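Local coordinates for galactose mutarotase related enzyme (Lactobacillus acidophilus, PDB 3DCD), which is of undetermined function but probably binds carbohydrate and may act as an aldose 1-epimerase-like sugar isomerase, at residues 96-99 against 100-103. Sequence-based numbering, arbitrary orientation.
Sequences KDNE and ETRK
A capping box joins N98 and T101 at the start of the short helix 99-104, a compact example of side chains closing a helix's N-terminal end. N98 holds the N-cap: its OD1 accepts from T101 N at 2.8 Å, the donor tilted 29° from the amide's carbonyl plane. In return, T101 OG1 receives N98 N at 3.0 Å, a nearly straight bond. With chi1 at 50°, the N98 side chain folds back over the first turn, and T101 CG2 lies 3.4 Å from N98 OD1. The main chain adds R102 N to N98 O, 3.0 Å. R102, bent at chi3, doubles back and lays one guanidinium face over N98 O. Its NH1 makes a salt bridge and hydrogen bond to D97 OD1 at 2.6 Å, reached on the anti side of the carboxylate, whose plane stands 75° from the guanidinium's. Replacing R102 by an alanine is likely to uncover the N98 carbonyl and leave D97 to its K108 and F109 partners. Further along, K103 NZ pairs with E100 OE2 at 2.7 Å on the outer surface. D97 also bridges to K108 NZ and accepts from F109 N, and T101 packs on F75. The capped turn lies between strands 90-96 and 109-118, antiparallel neighbours in the nine-stranded sheet.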
loop_
_atom_site.group_PDB
_atom_site.type_symbol
_atom_site.label_atom_id
_atom_site.label_comp_id
_atom_site.label_asym_id
_atom_site.label_seq_id
_atom_site.Cartn_x
_atom_site.Cartn_y
_atom_site.Cartn_z
ATOM N N LYS A 96 -10.614 13.600 -9.004
ATOM C CA LYS A 96 -11.370 13.319 -10.210
ATOM C C LYS A 96 -10.418 13.300 -11.397
ATOM O O LYS A 96 -9.309 13.847 -11.336
ATOM C CB LYS A 96 -12.442 14.383 -10.441
ATOM C CG LYS A 96 -13.536 14.421 -9.376
ATOM C CD LYS A 96 -14.491 15.577 -9.589
ATOM C CE LYS A 96 -15.518 15.587 -8.475
ATOM N NZ LYS A 96 -16.498 16.691 -8.602
ATOM N N ASP A 97 -10.862 12.671 -12.479
ATOM C CA ASP A 97 -10.149 12.735 -13.745
ATOM C C ASP A 97 -10.024 14.180 -14.203
ATOM O O ASP A 97 -10.879 15.021 -13.917
ATOM C CB ASP A 97 -10.849 11.890 -14.815
ATOM C CG ASP A 97 -12.255 12.402 -15.146
ATOM O OD1 ASP A 97 -12.406 13.092 -16.167
ATOM O OD2 ASP A 97 -13.207 12.109 -14.390
ATOM N N ASN A 98 -8.931 14.478 -14.884
ATOM C CA ASN A 98 -8.744 15.798 -15.478
ATOM C C ASN A 98 -8.126 15.610 -16.853
ATOM O O ASN A 98 -7.899 14.466 -17.278
ATOM C CB ASN A 98 -7.866 16.693 -14.580
ATOM C CG ASN A 98 -6.570 16.009 -14.156
ATOM O OD1 ASN A 98 -5.812 15.536 -14.991
ATOM N ND2 ASN A 98 -6.326 15.938 -12.850
ATOM N N GLU A 99 -7.838 16.721 -17.536
ATOM C CA GLU A 99 -7.249 16.673 -18.873
ATOM C C GLU A 99 -5.985 15.812 -18.921
ATOM O O GLU A 99 -5.809 15.021 -19.857
ATOM C CB GLU A 99 -6.970 18.088 -19.403
ATOM C CG GLU A 99 -6.766 18.135 -20.905
ATOM C CD GLU A 99 -6.787 19.541 -21.491
ATOM O OE1 GLU A 99 -6.791 20.544 -20.739
ATOM O OE2 GLU A 99 -6.803 19.642 -22.728
ATOM N N GLU A 100 -5.146 15.935 -17.891
ATOM C CA GLU A 100 -3.885 15.192 -17.801
ATOM C C GLU A 100 -4.064 13.697 -17.528
ATOM O O GLU A 100 -3.423 12.864 -18.180
ATOM C CB GLU A 100 -2.967 15.800 -16.739
ATOM C CG GLU A 100 -2.339 17.116 -17.148
ATOM C CD GLU A 100 -1.660 17.016 -18.505
ATOM O OE1 GLU A 100 -0.715 16.208 -18.639
ATOM O OE2 GLU A 100 -2.082 17.729 -19.437
ATOM N N THR A 101 -4.905 13.337 -16.560
ATOM C CA THR A 101 -5.103 11.906 -16.289
ATOM C C THR A 101 -5.722 11.203 -17.487
ATOM O O THR A 101 -5.376 10.045 -17.784
ATOM C CB THR A 101 -5.964 11.629 -15.042
ATOM O OG1 THR A 101 -7.310 12.042 -15.290
ATOM C CG2 THR A 101 -5.399 12.329 -13.805
ATOM N N ARG A 102 -6.622 11.898 -18.184
ATOM C CA ARG A 102 -7.318 11.314 -19.330
ATOM C C ARG A 102 -6.377 10.981 -20.493
ATOM O O ARG A 102 -6.668 10.084 -21.294
ATOM C CB ARG A 102 -8.499 12.187 -19.768
ATOM C CG ARG A 102 -9.706 12.060 -18.814
ATOM C CD ARG A 102 -10.981 12.698 -19.381
ATOM N NE ARG A 102 -10.801 14.105 -19.732
ATOM C CZ ARG A 102 -10.961 15.122 -18.887
ATOM N NH1 ARG A 102 -11.313 14.904 -17.631
ATOM N NH2 ARG A 102 -10.766 16.365 -19.297
ATOM N N LYS A 103 -5.229 11.665 -20.544
ATOM C CA LYS A 103 -4.196 11.419 -21.559
ATOM C C LYS A 103 -3.508 10.057 -21.417
ATOM O O LYS A 103 -3.054 9.471 -22.412
ATOM C CB LYS A 103 -3.125 12.509 -21.480
ATOM C CG LYS A 103 -3.542 13.874 -22.026
ATOM C CD LYS A 103 -2.383 14.839 -21.835
ATOM C CE LYS A 103 -2.658 16.197 -22.423
ATOM N NZ LYS A 103 -1.566 17.122 -22.023
#